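Local atomic coordinates of L-arabinose ABC transporter, periplasmic L-arabinose-binding protein (Burkholderia thailandensis, PDB entry 4KZK), a protein that binds beta-D-galactose and probably L-arabinose in the periplasm, probably delivering them to an ABC transporter for uptake. Residues 37-49 and 65-77. Residues are numbered along the deposited sequence; the frame is centred on the assembly and turned at random.
Sequences VKIGFVVKQPDDP and KHFTLVKIAAPSG. With GAL (beta-D-galactopyranose), chain B.
The ring of Phe-67 receives Ile-39 over one face: CD1 of Ile-39 stands 3.9 Å from the ring centroid and 10° off its normal, a CH-pi contact. Phe-67 sets CG between its own backbone N and carbonyl carbon (chi1 68°), which turns the ring to this methyl, while its CB meets CG1 of Val-37. The ring of Phe-41 instead has CG1 of Val-43 at its edge, in plane; of its side chain, CB makes the contact across the pair, touching CD1 of Leu-69, and the ring leads away to Trp-55 and helix 291-308. On the other face of the sheet, CG of Lys-38 passes 3.8 Å from CG2 of Val-70, and the chain then bends so that NZ reaches the carbonyl of Gln-90. Further along, CG1 of Val-42 meets CB of Ala-74 at 3.7 Å.

Between these layers run seven backbone hydrogen bonds of a parallel ladder, from Thr-68 N to Val-37 O as far as Ala-74 N to Val-43 O. The bond from Ile-72 N to Phe-41 O is the longest at 3.2 Å, its donor 35° above the carbonyl plane; that oxygen also accepts from Trp-55 NE1. Helix 49-65 links the strands in a beta-alpha-beta unit at the edge of the sheet, part of the periplasmic binding protein fold.

Beyond the ladder, Lys-44 O is buried against CB of Pro-75 without a hydrogen-bond partner. The extended Lys-44 chain carries NZ 2.8 Å from O2 of galactose, and O3 of the sugar donates to OD2 of Asp-48 over 2.6 Å. The salt bridge to Asp-124 probably keeps Lys-44 charged. The loop that leaves strand 38-43 thus brings a lysine and an aspartate to the sugar hydroxyls, while the ladder holds that strand to 68-73.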
loop_
_atom_site.group_PDB
_atom_site.type_symbol
_atom_site.label_atom_id
_atom_site.label_comp_id
_atom_site.label_asym_id
_atom_site.label_seq_id
_atom_site.Cartn_x
_atom_site.Cartn_y
_atom_site.Cartn_z
ATOM N N VAL A 37 2.053 -30.099 -0.874
ATOM C CA VAL A 37 1.359 -28.815 -1.183
ATOM C C VAL A 37 2.391 -27.711 -1.414
ATOM O O VAL A 37 3.368 -27.588 -0.669
ATOM C CB VAL A 37 0.361 -28.435 -0.061
ATOM C CG1 VAL A 37 -0.316 -27.100 -0.353
ATOM C CG2 VAL A 37 -0.681 -29.539 0.105
ATOM N N LYS A 38 2.166 -26.930 -2.469
ATOM C CA LYS A 38 3.044 -25.842 -2.858
ATOM C C LYS A 38 2.186 -24.661 -3.273
ATOM O O LYS A 38 1.275 -24.809 -4.072
ATOM C CB LYS A 38 3.925 -26.320 -4.004
ATOM C CG LYS A 38 5.130 -25.454 -4.288
ATOM C CD LYS A 38 5.999 -26.077 -5.368
ATOM C CE LYS A 38 6.902 -27.162 -4.798
ATOM N NZ LYS A 38 7.565 -28.016 -5.822
ATOM N N ILE A 39 2.470 -23.498 -2.683
ATOM C CA ILE A 39 1.704 -22.273 -2.921
ATOM C C ILE A 39 2.653 -21.180 -3.391
ATOM O O ILE A 39 3.714 -20.963 -2.782
ATOM C CB ILE A 39 0.953 -21.827 -1.653
ATOM C CG1 ILE A 39 -0.139 -22.848 -1.312
ATOM C CG2 ILE A 39 0.321 -20.451 -1.843
ATOM C CD1 ILE A 39 -0.808 -22.631 0.029
ATOM N N GLY A 40 2.261 -20.506 -4.468
ATOM C CA GLY A 40 3.008 -19.357 -4.992
ATOM C C GLY A 40 2.543 -18.095 -4.322
ATOM O O GLY A 40 1.369 -17.977 -3.988
ATOM N N PHE A 41 3.465 -17.153 -4.107
ATOM C CA PHE A 41 3.125 -15.840 -3.549
ATOM C C PHE A 41 3.905 -14.820 -4.372
ATOM O O PHE A 41 5.105 -14.675 -4.220
ATOM C CB PHE A 41 3.476 -15.749 -2.066
ATOM C CG PHE A 41 2.651 -14.741 -1.294
ATOM C CD1 PHE A 41 2.682 -13.378 -1.598
ATOM C CD2 PHE A 41 1.818 -15.156 -0.262
ATOM C CE1 PHE A 41 1.913 -12.477 -0.870
ATOM C CE2 PHE A 41 1.055 -14.251 0.468
ATOM C CZ PHE A 41 1.101 -12.893 0.146
ATOM N N VAL A 42 3.186 -14.162 -5.265
ATOM C CA VAL A 42 3.758 -13.359 -6.351
ATOM C C VAL A 42 3.452 -11.907 -6.048
ATOM O O VAL A 42 2.309 -11.570 -5.814
ATOM C CB VAL A 42 3.175 -13.806 -7.715
ATOM C CG1 VAL A 42 3.670 -12.904 -8.836
ATOM C CG2 VAL A 42 3.533 -15.280 -7.949
ATOM N N VAL A 43 4.479 -11.055 -6.019
ATOM C CA VAL A 43 4.307 -9.649 -5.635
ATOM C C VAL A 43 4.823 -8.656 -6.671
ATOM O O VAL A 43 5.846 -8.882 -7.325
ATOM C CB VAL A 43 4.976 -9.347 -4.262
ATOM C CG1 VAL A 43 4.421 -10.268 -3.184
ATOM C CG2 VAL A 43 6.497 -9.431 -4.337
ATOM N N LYS A 44 4.132 -7.532 -6.806
ATOM C CA LYS A 44 4.487 -6.563 -7.832
ATOM C C LYS A 44 5.808 -5.836 -7.586
ATOM O O LYS A 44 6.467 -5.410 -8.537
ATOM C CB LYS A 44 3.367 -5.532 -8.025
ATOM C CG LYS A 44 3.013 -4.748 -6.783
ATOM C CD LYS A 44 1.926 -3.699 -7.018
ATOM C CE LYS A 44 1.710 -2.885 -5.750
ATOM N NZ LYS A 44 0.660 -1.810 -5.843
ATOM N N GLN A 45 6.190 -5.657 -6.315
ATOM C CA GLN A 45 7.267 -4.717 -5.942
ATOM C C GLN A 45 8.076 -5.248 -4.774
ATOM O O GLN A 45 7.841 -4.863 -3.618
ATOM C CB GLN A 45 6.716 -3.329 -5.600
ATOM C CG GLN A 45 6.372 -2.504 -6.831
ATOM C CD GLN A 45 5.775 -1.158 -6.459
ATOM O OE1 GLN A 45 6.324 -0.440 -5.613
ATOM N NE2 GLN A 45 4.645 -0.813 -7.056
ATOM N N PRO A 46 9.070 -6.089 -5.055
ATOM C CA PRO A 46 9.844 -6.683 -3.945
ATOM C C PRO A 46 10.702 -5.674 -3.177
ATOM O O PRO A 46 11.179 -6.007 -2.107
ATOM C CB PRO A 46 10.745 -7.696 -4.646
ATOM C CG PRO A 46 10.919 -7.122 -6.010
ATOM C CD PRO A 46 9.585 -6.539 -6.360
ATOM N N ASP A 47 10.924 -4.497 -3.753
ATOM C CA ASP A 47 11.689 -3.436 -3.098
ATOM C C ASP A 47 10.804 -2.556 -2.199
ATOM O O ASP A 47 11.268 -1.537 -1.691
ATOM C CB ASP A 47 12.464 -2.605 -4.128
ATOM C CG ASP A 47 11.576 -1.913 -5.136
ATOM O OD1 ASP A 47 10.412 -2.353 -5.336
ATOM O OD2 ASP A 47 12.041 -0.948 -5.786
ATOM N N ASP A 48 9.549 -2.948 -2.028
ATOM C CA ASP A 48 8.639 -2.348 -1.041
ATOM C C ASP A 48 8.594 -3.334 0.131
ATOM O O ASP A 48 8.196 -4.486 -0.043
ATOM C CB ASP A 48 7.250 -2.175 -1.668
ATOM C CG ASP A 48 6.160 -1.799 -0.673
ATOM O OD1 ASP A 48 6.431 -1.740 0.543
ATOM O OD2 ASP A 48 5.005 -1.617 -1.144
ATOM N N PRO A 49 9.012 -2.881 1.330
ATOM C CA PRO A 49 9.148 -3.814 2.458
ATOM C C PRO A 49 7.821 -4.403 2.893
ATOM O O PRO A 49 7.815 -5.427 3.558
ATOM C CB PRO A 49 9.765 -2.961 3.552
ATOM C CG PRO A 49 9.400 -1.559 3.212
ATOM C CD PRO A 49 9.402 -1.508 1.705
ATOM N N LYS A 65 1.710 -24.907 8.590
ATOM C CA LYS A 65 0.758 -25.789 7.901
ATOM C C LYS A 65 1.421 -26.872 7.044
ATOM O O LYS A 65 0.723 -27.693 6.458
ATOM C CB LYS A 65 -0.224 -24.976 7.048
ATOM C CG LYS A 65 -0.975 -23.885 7.805
ATOM C CD LYS A 65 -1.948 -24.417 8.850
ATOM C CE LYS A 65 -3.192 -25.006 8.202
ATOM N NZ LYS A 65 -4.322 -25.152 9.159
ATOM N N HIS A 66 2.755 -26.882 7.001
ATOM C CA HIS A 66 3.530 -27.860 6.234
ATOM C C HIS A 66 3.277 -27.810 4.722
ATOM O O HIS A 66 3.014 -28.833 4.095
ATOM C CB HIS A 66 3.278 -29.282 6.750
ATOM C CG HIS A 66 3.357 -29.413 8.237
ATOM N ND1 HIS A 66 2.245 -29.322 9.049
ATOM C CD2 HIS A 66 4.408 -29.638 9.061
ATOM C CE1 HIS A 66 2.609 -29.480 10.309
ATOM N NE2 HIS A 66 3.916 -29.681 10.343
ATOM N N PHE A 67 3.356 -26.619 4.131
ATOM C CA PHE A 67 3.397 -26.507 2.678
ATOM C C PHE A 67 4.693 -25.795 2.282
ATOM O O PHE A 67 5.412 -25.280 3.145
ATOM C CB PHE A 67 2.130 -25.820 2.119
ATOM C CG PHE A 67 1.995 -24.363 2.479
ATOM C CD1 PHE A 67 2.615 -23.387 1.709
ATOM C CD2 PHE A 67 1.211 -23.965 3.558
ATOM C CE1 PHE A 67 2.489 -22.041 2.027
ATOM C CE2 PHE A 67 1.080 -22.622 3.889
ATOM C CZ PHE A 67 1.719 -21.656 3.118
ATOM N N THR A 68 4.999 -25.815 0.988
ATOM C CA THR A 68 6.200 -25.199 0.436
ATOM C C THR A 68 5.801 -23.878 -0.218
ATOM O O THR A 68 4.923 -23.847 -1.089
ATOM C CB THR A 68 6.854 -26.112 -0.617
ATOM O OG1 THR A 68 7.414 -27.266 0.033
ATOM C CG2 THR A 68 7.944 -25.368 -1.409
ATOM N N LEU A 69 6.428 -22.782 0.215
ATOM C CA LEU A 69 6.172 -21.472 -0.361
ATOM C C LEU A 69 7.163 -21.195 -1.479
ATOM O O LEU A 69 8.361 -21.414 -1.337
ATOM C CB LEU A 69 6.310 -20.406 0.717
ATOM C CG LEU A 69 5.910 -18.982 0.345
ATOM C CD1 LEU A 69 4.394 -18.852 0.320
ATOM C CD2 LEU A 69 6.531 -18.002 1.332
ATOM N N VAL A 70 6.650 -20.702 -2.605
ATOM C CA VAL A 70 7.497 -20.221 -3.694
ATOM C C VAL A 70 7.249 -18.729 -3.866
ATOM O O VAL A 70 6.159 -18.311 -4.271
ATOM C CB VAL A 70 7.231 -20.966 -5.017
ATOM C CG1 VAL A 70 8.153 -20.467 -6.140
ATOM C CG2 VAL A 70 7.363 -22.471 -4.822
ATOM N N LYS A 71 8.277 -17.944 -3.555
ATOM C CA LYS A 71 8.204 -16.465 -3.593
ATOM C C LYS A 71 8.746 -15.944 -4.915
ATOM O O LYS A 71 9.878 -16.228 -5.282
ATOM C CB LYS A 71 9.052 -15.889 -2.459
ATOM C CG LYS A 71 8.578 -16.246 -1.072
ATOM C CD LYS A 71 9.479 -15.676 0.016
ATOM C CE LYS A 71 10.869 -16.278 -0.015
ATOM N NZ LYS A 71 11.610 -15.988 1.244
ATOM N N ILE A 72 7.923 -15.194 -5.650
ATOM C CA ILE A 72 8.340 -14.654 -6.958
ATOM C C ILE A 72 7.955 -13.181 -7.090
ATOM O O ILE A 72 6.839 -12.780 -6.768
ATOM C CB ILE A 72 7.739 -15.468 -8.138
ATOM C CG1 ILE A 72 8.018 -16.970 -7.960
ATOM C CG2 ILE A 72 8.345 -15.015 -9.467
ATOM C CD1 ILE A 72 7.250 -17.831 -8.940
ATOM N N ALA A 73 8.915 -12.386 -7.555
ATOM C CA ALA A 73 8.694 -10.980 -7.883
ATOM C C ALA A 73 8.267 -10.884 -9.334
ATOM O O ALA A 73 8.878 -11.511 -10.227
ATOM C CB ALA A 73 9.971 -10.180 -7.668
ATOM N N ALA A 74 7.211 -10.108 -9.579
ATOM C CA ALA A 74 6.717 -9.927 -10.946
ATOM C C ALA A 74 6.238 -8.489 -11.122
ATOM O O ALA A 74 5.048 -8.188 -10.956
ATOM C CB ALA A 74 5.615 -10.914 -11.232
ATOM N N PRO A 75 7.173 -7.575 -11.469
ATOM C CA PRO A 75 6.790 -6.158 -11.587
ATOM C C PRO A 75 6.169 -5.735 -12.916
ATOM O O PRO A 75 5.890 -4.562 -13.117
ATOM C CB PRO A 75 8.103 -5.416 -11.335
ATOM C CG PRO A 75 9.023 -6.408 -10.716
ATOM C CD PRO A 75 8.631 -7.718 -11.347
ATOM N N SER A 76 5.939 -6.698 -13.796
ATOM C CA SER A 76 5.348 -6.438 -15.107
ATOM C C SER A 76 4.548 -7.645 -15.535
ATOM O O SER A 76 4.754 -8.738 -15.022
ATOM C CB SER A 76 6.438 -6.183 -16.143
ATOM O OG SER A 76 7.201 -7.353 -16.373
ATOM N N GLY A 77 3.648 -7.431 -16.496
ATOM C CA GLY A 77 2.848 -8.503 -17.052
ATOM C C GLY A 77 3.687 -9.647 -17.606
ATOM O O GLY A 77 3.363 -10.810 -17.386
HETATM C C1 GAL B . -0.486 -1.959 -2.291
HETATM C C2 GAL B . 0.725 -1.054 -2.080
HETATM C C3 GAL B . 1.494 -1.556 -0.851
HETATM C C4 GAL B . 0.550 -1.656 0.344
HETATM C C5 GAL B . -0.613 -2.562 -0.017
HETATM C C6 GAL B . -1.628 -2.654 1.114
HETATM O O1 GAL B . -1.242 -1.407 -3.350
HETATM O O2 GAL B . 1.531 -1.120 -3.234
HETATM O O3 GAL B . 2.612 -0.709 -0.553
HETATM O O4 GAL B . 0.115 -0.381 0.749
HETATM O O5 GAL B . -1.295 -1.991 -1.125
HETATM O O6 GAL B . -2.708 -3.501 0.755
#